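Local coordinates for protein L-threonine dehydrogenase (Flavobacterium frigidimaris, PDB 2YY7) that probably oxidises L-threonine at its 3-hydroxyl group with NAD as cofactor, using a Rossmann-type domain of the short-chain dehydrogenase-reductase superfamily, at residues A[115-125]-A[137-148]; A[204-212]-A[276-284]. One frame throughout, in Å; residues are numbered along the deposited sequence.

Interaction 1 of 2, residues A[115-125]-A[137-148]. With NAD (nicotinamide-adenine-dinucleotide), chain E; GOL (glycerol), chain G.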
loop_
_atom_site.group_PDB
_atom_site.type_symbol
_atom_site.label_atom_id
_atom_site.label_comp_id
_atom_site.label_asym_id
_atom_site.label_seq_id
_atom_site.Cartn_x
_atom_site.Cartn_y
_atom_site.Cartn_z
ATOM N N TRP A 115 11.102 7.942 9.913
ATOM C CA TRP A 115 10.112 8.345 8.930
ATOM C C TRP A 115 8.764 8.134 9.604
ATOM O O TRP A 115 8.430 7.023 10.001
ATOM C CB TRP A 115 10.211 7.484 7.674
ATOM C CG TRP A 115 9.082 7.742 6.723
ATOM C CD1 TRP A 115 8.927 8.820 5.897
ATOM C CD2 TRP A 115 7.904 6.947 6.571
ATOM N NE1 TRP A 115 7.723 8.745 5.242
ATOM C CE2 TRP A 115 7.074 7.604 5.638
ATOM C CE3 TRP A 115 7.467 5.742 7.138
ATOM C CZ2 TRP A 115 5.828 7.094 5.256
ATOM C CZ3 TRP A 115 6.224 5.235 6.758
ATOM C CH2 TRP A 115 5.422 5.911 5.824
ATOM N N PRO A 116 7.974 9.203 9.752
ATOM C CA PRO A 116 6.679 9.037 10.404
ATOM C C PRO A 116 5.541 8.630 9.484
ATOM O O PRO A 116 5.441 9.092 8.342
ATOM C CB PRO A 116 6.443 10.404 11.015
ATOM C CG PRO A 116 6.958 11.316 9.911
ATOM C CD PRO A 116 8.260 10.631 9.498
ATOM N N SER A 117 4.698 7.742 9.995
ATOM C CA SER A 117 3.519 7.301 9.273
ATOM C C SER A 117 2.422 8.132 9.921
ATOM O O SER A 117 2.708 9.176 10.519
ATOM C CB SER A 117 3.256 5.813 9.506
ATOM O OG SER A 117 2.107 5.381 8.792
ATOM N N SER A 118 1.182 7.670 9.823
ATOM C CA SER A 118 0.063 8.396 10.407
ATOM C C SER A 118 -1.132 7.488 10.678
ATOM O O SER A 118 -1.246 6.403 10.106
ATOM C CB SER A 118 -0.363 9.527 9.462
ATOM O OG SER A 118 -1.600 10.082 9.855
ATOM N N ILE A 119 -2.023 7.937 11.554
ATOM C CA ILE A 119 -3.227 7.173 11.854
ATOM C C ILE A 119 -4.062 7.122 10.574
ATOM O O ILE A 119 -5.061 6.409 10.497
ATOM C CB ILE A 119 -4.068 7.843 12.959
ATOM C CG1 ILE A 119 -4.291 9.322 12.616
ATOM C CG2 ILE A 119 -3.381 7.668 14.310
ATOM C CD1 ILE A 119 -5.305 10.022 13.513
ATOM N N ALA A 120 -3.642 7.891 9.569
ATOM C CA ALA A 120 -4.341 7.934 8.288
ATOM C C ALA A 120 -4.188 6.625 7.513
ATOM O O ALA A 120 -4.845 6.431 6.487
ATOM C CB ALA A 120 -3.827 9.098 7.446
ATOM N N VAL A 121 -3.319 5.733 7.993
ATOM C CA VAL A 121 -3.125 4.443 7.332
ATOM C C VAL A 121 -4.338 3.535 7.550
ATOM O O VAL A 121 -4.513 2.529 6.856
ATOM C CB VAL A 121 -1.854 3.713 7.847
ATOM C CG1 VAL A 121 -0.619 4.543 7.536
ATOM C CG2 VAL A 121 -1.956 3.448 9.345
ATOM N N PHE A 122 -5.179 3.895 8.514
ATOM C CA PHE A 122 -6.372 3.113 8.808
ATOM C C PHE A 122 -7.528 3.563 7.916
ATOM O O PHE A 122 -7.501 4.663 7.368
ATOM C CB PHE A 122 -6.734 3.258 10.288
ATOM C CG PHE A 122 -5.663 2.749 11.216
ATOM C CD1 PHE A 122 -5.269 1.412 11.175
ATOM C CD2 PHE A 122 -5.024 3.608 12.107
ATOM C CE1 PHE A 122 -4.259 0.939 12.006
ATOM C CE2 PHE A 122 -4.007 3.142 12.946
ATOM C CZ PHE A 122 -3.625 1.806 12.893
ATOM N N GLY A 123 -8.532 2.704 7.761
ATOM C CA GLY A 123 -9.662 3.035 6.915
ATOM C C GLY A 123 -11.015 2.751 7.542
ATOM O O GLY A 123 -11.091 2.387 8.722
ATOM N N PRO A 124 -12.102 2.883 6.761
ATOM C CA PRO A 124 -13.499 2.667 7.162
ATOM C C PRO A 124 -13.776 1.315 7.810
ATOM O O PRO A 124 -14.672 1.185 8.644
ATOM C CB PRO A 124 -14.268 2.817 5.846
ATOM C CG PRO A 124 -13.390 3.702 5.016
ATOM C CD PRO A 124 -12.018 3.170 5.316
ATOM N N THR A 125 -13.004 0.310 7.410
ATOM C CA THR A 125 -13.164 -1.047 7.910
ATOM C C THR A 125 -12.280 -1.369 9.115
ATOM O O THR A 125 -12.281 -2.497 9.612
ATOM C CB THR A 125 -12.874 -2.061 6.781
ATOM O OG1 THR A 125 -11.647 -1.712 6.126
ATOM C CG2 THR A 125 -14.003 -2.053 5.751
ATOM N N MET A 137 -6.475 -2.493 7.335
ATOM C CA MET A 137 -6.044 -1.168 6.894
ATOM C C MET A 137 -6.366 -0.918 5.420
ATOM O O MET A 137 -5.680 -1.415 4.528
ATOM C CB MET A 137 -4.535 -0.984 7.130
ATOM C CG MET A 137 -4.105 -1.146 8.589
ATOM S SD MET A 137 -2.430 -0.538 8.942
ATOM C CE MET A 137 -1.435 -1.820 8.196
ATOM N N GLU A 138 -7.417 -0.146 5.169
ATOM C CA GLU A 138 -7.809 0.170 3.799
ATOM C C GLU A 138 -8.021 1.671 3.688
ATOM O O GLU A 138 -9.149 2.137 3.548
ATOM C CB GLU A 138 -9.097 -0.571 3.423
ATOM C CG GLU A 138 -8.995 -2.088 3.531
ATOM C CD GLU A 138 -10.213 -2.801 2.977
ATOM O OE1 GLU A 138 -11.348 -2.430 3.340
ATOM O OE2 GLU A 138 -10.033 -3.743 2.183
ATOM N N PRO A 139 -6.928 2.451 3.763
ATOM C CA PRO A 139 -7.009 3.913 3.671
ATOM C C PRO A 139 -7.773 4.389 2.441
ATOM O O PRO A 139 -7.566 3.889 1.335
ATOM C CB PRO A 139 -5.540 4.344 3.662
ATOM C CG PRO A 139 -4.827 3.147 3.105
ATOM C CD PRO A 139 -5.525 2.012 3.809
ATOM N N SER A 140 -8.663 5.354 2.650
ATOM C CA SER A 140 -9.469 5.903 1.571
ATOM C C SER A 140 -8.944 7.240 1.034
ATOM O O SER A 140 -9.561 7.839 0.157
ATOM C CB SER A 140 -10.915 6.065 2.043
ATOM O OG SER A 140 -10.969 6.848 3.218
ATOM N N THR A 141 -7.811 7.707 1.560
ATOM C CA THR A 141 -7.218 8.966 1.095
ATOM C C THR A 141 -5.870 8.719 0.425
ATOM O O THR A 141 -5.212 7.716 0.702
ATOM C CB THR A 141 -6.977 9.953 2.255
ATOM O OG1 THR A 141 -5.975 9.427 3.139
ATOM C CG2 THR A 141 -8.264 10.175 3.031
ATOM N N VAL A 142 -5.468 9.629 -0.458
ATOM C CA VAL A 142 -4.177 9.527 -1.143
ATOM C C VAL A 142 -3.084 9.458 -0.081
ATOM O O VAL A 142 -2.158 8.650 -0.169
ATOM C CB VAL A 142 -3.899 10.780 -2.032
ATOM C CG1 VAL A 142 -2.487 10.718 -2.605
ATOM C CG2 VAL A 142 -4.918 10.865 -3.155
ATOM N N TYR A 143 -3.206 10.321 0.923
ATOM C CA TYR A 143 -2.240 10.395 2.017
ATOM C C TYR A 143 -2.084 9.044 2.710
ATOM O O TYR A 143 -0.972 8.519 2.817
ATOM C CB TYR A 143 -2.700 11.449 3.019
ATOM C CG TYR A 143 -1.844 11.617 4.253
ATOM C CD1 TYR A 143 -0.555 12.152 4.177
ATOM C CD2 TYR A 143 -2.364 11.334 5.513
ATOM C CE1 TYR A 143 0.195 12.413 5.346
ATOM C CE2 TYR A 143 -1.639 11.587 6.675
ATOM C CZ TYR A 143 -0.365 12.130 6.589
ATOM O OH TYR A 143 0.315 12.413 7.756
ATOM N N GLY A 144 -3.202 8.483 3.174
ATOM C CA GLY A 144 -3.162 7.197 3.852
ATOM C C GLY A 144 -2.537 6.100 3.007
ATOM O O GLY A 144 -1.806 5.251 3.516
ATOM N N ILE A 145 -2.832 6.111 1.711
ATOM C CA ILE A 145 -2.281 5.109 0.802
ATOM C C ILE A 145 -0.762 5.242 0.742
ATOM O O ILE A 145 -0.041 4.233 0.742
ATOM C CB ILE A 145 -2.871 5.264 -0.624
ATOM C CG1 ILE A 145 -4.396 5.085 -0.569
ATOM C CG2 ILE A 145 -2.244 4.234 -1.573
ATOM C CD1 ILE A 145 -5.094 5.331 -1.893
ATOM N N SER A 146 -0.278 6.482 0.707
ATOM C CA SER A 146 1.160 6.732 0.647
ATOM C C SER A 146 1.841 6.291 1.936
ATOM O O SER A 146 2.958 5.769 1.909
ATOM C CB SER A 146 1.455 8.221 0.387
ATOM O OG SER A 146 1.268 9.017 1.547
ATOM N N LYS A 147 1.178 6.504 3.067
ATOM C CA LYS A 147 1.744 6.107 4.352
ATOM C C LYS A 147 1.749 4.585 4.497
ATOM O O LYS A 147 2.675 4.014 5.063
ATOM C CB LYS A 147 0.959 6.746 5.504
ATOM C CG LYS A 147 1.139 8.260 5.615
ATOM C CD LYS A 147 2.615 8.634 5.804
ATOM C CE LYS A 147 2.784 10.100 6.180
ATOM N NZ LYS A 147 4.224 10.461 6.373
ATOM N N GLN A 148 0.716 3.925 3.989
ATOM C CA GLN A 148 0.660 2.474 4.081
ATOM C C GLN A 148 1.756 1.844 3.222
ATOM O O GLN A 148 2.480 0.960 3.678
ATOM C CB GLN A 148 -0.703 1.951 3.635
ATOM C CG GLN A 148 -0.757 0.440 3.622
ATOM C CD GLN A 148 -2.107 -0.086 3.231
ATOM O OE1 GLN A 148 -2.617 0.220 2.152
ATOM N NE2 GLN A 148 -2.700 -0.884 4.108
HETATM P PA NAD E . 4.141 20.330 7.599
HETATM O O1A NAD E . 3.834 21.304 8.683
HETATM O O2A NAD E . 3.272 20.417 6.396
HETATM O O5B NAD E . 5.683 20.350 7.243
HETATM C C5B NAD E . 6.165 19.818 6.042
HETATM C C4B NAD E . 7.455 20.508 5.675
HETATM O O4B NAD E . 8.012 19.816 4.555
HETATM C C3B NAD E . 7.230 21.986 5.275
HETATM O O3B NAD E . 8.090 22.871 6.013
HETATM C C2B NAD E . 7.479 21.975 3.762
HETATM O O2B NAD E . 8.012 23.201 3.290
HETATM C C1B NAD E . 8.455 20.797 3.620
HETATM N N9A NAD E . 8.527 20.279 2.246
HETATM C C8A NAD E . 7.451 20.066 1.386
HETATM N N7A NAD E . 7.935 19.611 0.221
HETATM C C5A NAD E . 9.278 19.518 0.348
HETATM C C6A NAD E . 10.259 19.143 -0.555
HETATM N N6A NAD E . 9.948 18.860 -1.802
HETATM N N1A NAD E . 11.572 19.173 -0.165
HETATM C C2A NAD E . 11.930 19.566 1.116
HETATM N N3A NAD E . 10.969 19.972 2.023
HETATM C C4A NAD E . 9.659 19.945 1.614
HETATM O O3 NAD E . 3.918 18.839 8.151
HETATM P PN NAD E . 4.146 18.251 9.647
HETATM O O1N NAD E . 5.416 18.752 10.268
HETATM O O2N NAD E . 2.824 18.347 10.323
HETATM O O5D NAD E . 4.355 16.675 9.318
HETATM C C5D NAD E . 5.671 16.129 9.141
HETATM C C4D NAD E . 5.546 14.594 8.937
HETATM O O4D NAD E . 4.785 14.028 9.989
HETATM C C3D NAD E . 4.800 14.204 7.658
HETATM O O3D NAD E . 5.357 12.991 7.161
HETATM C C2D NAD E . 3.403 13.896 8.141
HETATM O O2D NAD E . 2.765 13.081 7.187
HETATM C C1D NAD E . 3.669 13.251 9.502
HETATM N N1N NAD E . 2.463 13.349 10.357
HETATM C C2N NAD E . 2.062 14.578 10.839
HETATM C C3N NAD E . 0.928 14.660 11.641
HETATM C C7N NAD E . 0.533 15.965 12.278
HETATM O O7N NAD E . -0.654 15.939 12.991
HETATM N N7N NAD E . 1.252 17.091 12.124
HETATM C C4N NAD E . 0.184 13.503 11.937
HETATM C C5N NAD E . 0.618 12.262 11.463
HETATM C C6N NAD E . 1.740 12.190 10.660
HETATM C C1 GOL G . -4.450 14.268 10.555
HETATM O O1 GOL G . -4.311 15.511 10.227
HETATM C C2 GOL G . -3.085 13.811 10.690
HETATM O O2 GOL G . -3.253 12.590 11.307
HETATM C C3 GOL G . -2.524 13.684 9.275
HETATM O O3 GOL G . -1.452 12.885 9.452
HETATM O O HOH W 1 5.245 10.287 3.542
HETATM O O HOH W 2 -6.688 7.778 5.220
HETATM O O HOH W 3 -8.886 6.177 5.516
#

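Interaction 2 of 2, residues A[204-212]-A[276-284]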
loop_
_atom_site.group_PDB
_atom_site.type_symbol
_atom_site.label_atom_id
_atom_site.label_comp_id
_atom_site.label_asym_id
_atom_site.label_seq_id
_atom_site.Cartn_x
_atom_site.Cartn_y
_atom_site.Cartn_z
ATOM N N PHE A 204 -14.482 22.779 11.492
ATOM C CA PHE A 204 -14.734 22.090 10.232
ATOM C C PHE A 204 -15.036 20.593 10.369
ATOM O O PHE A 204 -15.041 19.857 9.381
ATOM C CB PHE A 204 -13.580 22.325 9.242
ATOM C CG PHE A 204 -12.252 21.768 9.681
ATOM C CD1 PHE A 204 -12.003 20.400 9.639
ATOM C CD2 PHE A 204 -11.226 22.624 10.086
ATOM C CE1 PHE A 204 -10.750 19.889 9.985
ATOM C CE2 PHE A 204 -9.970 22.124 10.435
ATOM C CZ PHE A 204 -9.731 20.756 10.383
ATOM N N LEU A 205 -15.300 20.163 11.599
ATOM C CA LEU A 205 -15.653 18.779 11.911
ATOM C C LEU A 205 -16.849 18.832 12.872
ATOM O O LEU A 205 -16.940 19.753 13.683
ATOM C CB LEU A 205 -14.478 18.069 12.586
ATOM C CG LEU A 205 -13.736 16.963 11.824
ATOM C CD1 LEU A 205 -13.507 17.342 10.367
ATOM C CD2 LEU A 205 -12.421 16.692 12.534
ATOM N N SER A 206 -17.758 17.859 12.777
ATOM C CA SER A 206 -18.935 17.825 13.647
ATOM C C SER A 206 -18.537 17.587 15.106
ATOM O O SER A 206 -17.524 16.944 15.391
ATOM C CB SER A 206 -19.932 16.758 13.170
ATOM O OG SER A 206 -19.315 15.496 13.020
ATOM N N SER A 207 -19.365 18.096 16.019
ATOM C CA SER A 207 -19.113 18.045 17.459
ATOM C C SER A 207 -18.681 16.750 18.136
ATOM O O SER A 207 -17.872 16.792 19.062
ATOM C CB SER A 207 -20.321 18.619 18.219
ATOM O OG SER A 207 -21.389 17.694 18.295
ATOM N N GLU A 208 -19.200 15.606 17.702
ATOM C CA GLU A 208 -18.839 14.345 18.344
ATOM C C GLU A 208 -17.826 13.492 17.573
ATOM O O GLU A 208 -17.761 12.280 17.766
ATOM C CB GLU A 208 -20.098 13.514 18.613
ATOM C CG GLU A 208 -21.204 14.261 19.356
ATOM C CD GLU A 208 -20.702 14.994 20.589
ATOM O OE1 GLU A 208 -20.127 14.339 21.484
ATOM O OE2 GLU A 208 -20.885 16.233 20.662
ATOM N N THR A 209 -17.036 14.124 16.708
ATOM C CA THR A 209 -16.027 13.415 15.926
ATOM C C THR A 209 -14.831 13.096 16.826
ATOM O O THR A 209 -13.910 13.905 16.966
ATOM C CB THR A 209 -15.564 14.275 14.732
ATOM O OG1 THR A 209 -16.702 14.619 13.933
ATOM C CG2 THR A 209 -14.565 13.520 13.870
ATOM N N LYS A 210 -14.862 11.919 17.445
ATOM C CA LYS A 210 -13.799 11.489 18.346
ATOM C C LYS A 210 -12.575 11.028 17.563
ATOM O O LYS A 210 -12.681 10.203 16.658
ATOM C CB LYS A 210 -14.315 10.360 19.241
ATOM C CG LYS A 210 -13.358 9.901 20.323
ATOM C CD LYS A 210 -14.007 8.799 21.144
ATOM C CE LYS A 210 -13.043 8.212 22.154
ATOM N NZ LYS A 210 -12.518 9.275 23.054
ATOM N N MET A 211 -11.411 11.567 17.912
ATOM C CA MET A 211 -10.180 11.212 17.214
ATOM C C MET A 211 -8.992 11.067 18.146
ATOM O O MET A 211 -9.000 11.586 19.264
ATOM C CB MET A 211 -9.835 12.282 16.176
ATOM C CG MET A 211 -10.924 12.548 15.152
ATOM S SD MET A 211 -10.422 13.869 14.022
ATOM C CE MET A 211 -9.585 12.912 12.770
ATOM N N PRO A 212 -7.950 10.349 17.692
ATOM C CA PRO A 212 -6.720 10.132 18.465
ATOM C C PRO A 212 -5.869 11.388 18.291
ATOM O O PRO A 212 -5.598 11.808 17.160
ATOM C CB PRO A 212 -6.073 8.931 17.777
ATOM C CG PRO A 212 -7.216 8.266 17.053
ATOM C CD PRO A 212 -7.995 9.438 16.539
ATOM N N ALA A 276 -12.037 12.175 8.350
ATOM C CA ALA A 276 -12.127 11.839 9.766
ATOM C C ALA A 276 -13.022 10.627 10.024
ATOM O O ALA A 276 -12.688 9.770 10.843
ATOM C CB ALA A 276 -12.641 13.042 10.554
ATOM N N ASP A 277 -14.158 10.557 9.338
ATOM C CA ASP A 277 -15.071 9.434 9.528
ATOM C C ASP A 277 -14.465 8.099 9.096
ATOM O O ASP A 277 -14.952 7.044 9.492
ATOM C CB ASP A 277 -16.389 9.661 8.781
ATOM C CG ASP A 277 -17.210 10.804 9.369
ATOM O OD1 ASP A 277 -17.122 11.047 10.591
ATOM O OD2 ASP A 277 -17.957 11.447 8.608
ATOM N N SER A 278 -13.403 8.135 8.292
ATOM C CA SER A 278 -12.768 6.895 7.854
ATOM C C SER A 278 -11.642 6.470 8.802
ATOM O O SER A 278 -11.013 5.430 8.595
ATOM C CB SER A 278 -12.214 7.036 6.435
ATOM O OG SER A 278 -10.991 7.747 6.428
ATOM N N TRP A 279 -11.393 7.266 9.843
ATOM C CA TRP A 279 -10.340 6.949 10.810
ATOM C C TRP A 279 -10.886 6.482 12.156
ATOM O O TRP A 279 -12.045 6.729 12.488
ATOM C CB TRP A 279 -9.447 8.165 11.080
ATOM C CG TRP A 279 -8.684 8.682 9.915
ATOM C CD1 TRP A 279 -8.508 8.076 8.703
ATOM C CD2 TRP A 279 -7.955 9.912 9.862
ATOM N NE1 TRP A 279 -7.710 8.857 7.898
ATOM C CE2 TRP A 279 -7.358 9.989 8.586
ATOM C CE3 TRP A 279 -7.748 10.958 10.773
ATOM C CZ2 TRP A 279 -6.566 11.073 8.196
ATOM C CZ3 TRP A 279 -6.957 12.037 10.384
ATOM C CH2 TRP A 279 -6.378 12.084 9.107
ATOM N N PRO A 280 -10.041 5.802 12.951
ATOM C CA PRO A 280 -10.402 5.291 14.278
ATOM C C PRO A 280 -10.636 6.440 15.254
ATOM O O PRO A 280 -10.296 7.588 14.964
ATOM C CB PRO A 280 -9.181 4.463 14.676
ATOM C CG PRO A 280 -8.611 4.032 13.361
ATOM C CD PRO A 280 -8.725 5.285 12.538
ATOM N N ALA A 281 -11.207 6.125 16.413
ATOM C CA ALA A 281 -11.469 7.134 17.432
ATOM C C ALA A 281 -10.347 7.133 18.469
ATOM O O ALA A 281 -9.962 8.192 18.980
ATOM C CB ALA A 281 -12.820 6.859 18.111
ATOM N N SER A 282 -9.830 5.946 18.776
ATOM C CA SER A 282 -8.750 5.786 19.754
ATOM C C SER A 282 -7.797 4.673 19.306
ATOM O O SER A 282 -8.204 3.745 18.611
ATOM C CB SER A 282 -9.330 5.455 21.132
ATOM O OG SER A 282 -10.049 4.237 21.083
ATOM N N ILE A 283 -6.540 4.757 19.739
ATOM C CA ILE A 283 -5.505 3.802 19.335
ATOM C C ILE A 283 -4.845 3.012 20.474
ATOM O O ILE A 283 -4.562 3.564 21.535
ATOM C CB ILE A 283 -4.372 4.553 18.570
ATOM C CG1 ILE A 283 -4.945 5.268 17.341
ATOM C CG2 ILE A 283 -3.253 3.587 18.189
ATOM C CD1 ILE A 283 -5.434 4.350 16.250
ATOM N N ASP A 284 -4.592 1.724 20.240
ATOM C CA ASP A 284 -3.917 0.878 21.231
ATOM C C ASP A 284 -2.429 0.835 20.874
ATOM O O ASP A 284 -2.042 0.196 19.898
ATOM C CB ASP A 284 -4.483 -0.548 21.215
ATOM C CG ASP A 284 -3.760 -1.481 22.187
ATOM O OD1 ASP A 284 -4.147 -2.665 22.276
ATOM O OD2 ASP A 284 -2.804 -1.039 22.859
#

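Interaction 1 of 2, residues A[115-125]-A[137-148]
Lys147 reaches from helix 142-161 to Trp115, Pro116 and Val121, on and just after strand 112-118. With Tyr143 one turn earlier it makes up the Tyr-x-x-x-Lys motif of short-chain dehydrogenases, at the NAD pocket. Lys147 CB presses on Val121 CG1 at 3.4 Å, a tight carbon contact. CG lies over one face of the Tyr143 ring. The chain then bends at chi2 (-58°), which brings CD to 3.6 Å from Trp115 CZ2. CE comes close to NAD O2D. NZ donates to Pro116 O at 2.7 Å (C=O...N angle 155°) and to NAD O3D at 2.9 Å. It has a weak bond to NAD O2D, and a water also accepts from it. The amine end is thus fixed between strand and ribose.

Tyr143 OH shares a 2.6 Å hydrogen bond with NAD O2D, which sits at the ring edge, in plane. Tyr143 OH and Ser118 OG both bond to O3 of a glycerol, probably from the crystallisation liquor. Gly144 lets the helix come close: its CA is 3.2 Å from Ala120 O.

Farther out, Met137 SD lies obliquely to the Phe122 ring, 4.7 Å from its centroid, a Met-aromatic contact. Pro139 O accepts from Arg152 of the second subunit. At the far end of the contact, Thr125 OG1 donates to Glu138 OE1 at 2.9 Å, meeting it from above the carboxylate plane, 35° out.

Interaction 2 of 2, residues A[204-212]-A[276-284]
Met211 and Pro212, at the start of strand 211-215, pack on the loop that follows helix 272-276. The contact is plain packing of side chains and backbone, and its two segments share no hydrogen bond.

The apolar contacts form two groups. In the first, Met211 bends at chi3 (89°), so its methyl turns back to the loop although CB points away from it. CE lies 3.3 Å from Trp279 CE3, oblique to the indole, and 3.8 Å from Ala276 CB. Thr209 CG2 meets the same Ala276 CB at 3.9 Å, and Leu205 CD2 touches it more loosely. In the second group, Pro212 CG rests on Ile283 CG1 at 3.8 Å. The Lys210 chain, extended as far as CE, runs over Ala281, with CD 3.8 Å from its CB.

The backbone contacts centre on Ala281. Its CA makes a C-H...O contact with Lys210 O, at 3.4 Å and 148° at the hydrogen. Ala281 O comes within 3.2 Å of Pro212 N, which has no hydrogen to give. This carbonyl instead accepts from Ser246 OG.

Each segment also folds on itself. Ser206 to Thr209 and Ala276 to Trp279 are type I beta turns.

Around the contact, Met211 bonds through its backbone to Phe247 of strand 245-247, and Pro212 to Gly172 of strand 164-174. Tyr187 of helix 187-197 packs on Leu205, and helix 272-276 leads directly into the loop.

In the fold
The centres of the two interactions lie about 14 Å apart, and the loop 276-284 touches segment 115-125 directly. Trp279 joins them most clearly: its CZ2 is 3.5 Å from Ala120 CB, and its CE3 is 3.8 Å from Ile119 CD1. Beside it, Pro280 CD packs on Phe122 CB at 3.6 Å. Both interactions reach the main sheet, through strands 112-118 and 211-215. Interaction 1 contributes directly to the NAD pocket. Interaction 2 lies a little farther off: the Trp279 side chain comes within about 3 Å of the glycerol and about 7 Å of NAD. The glycerol thus touches residues of both contacts, next to the cofactor, and Thr185 also binds it.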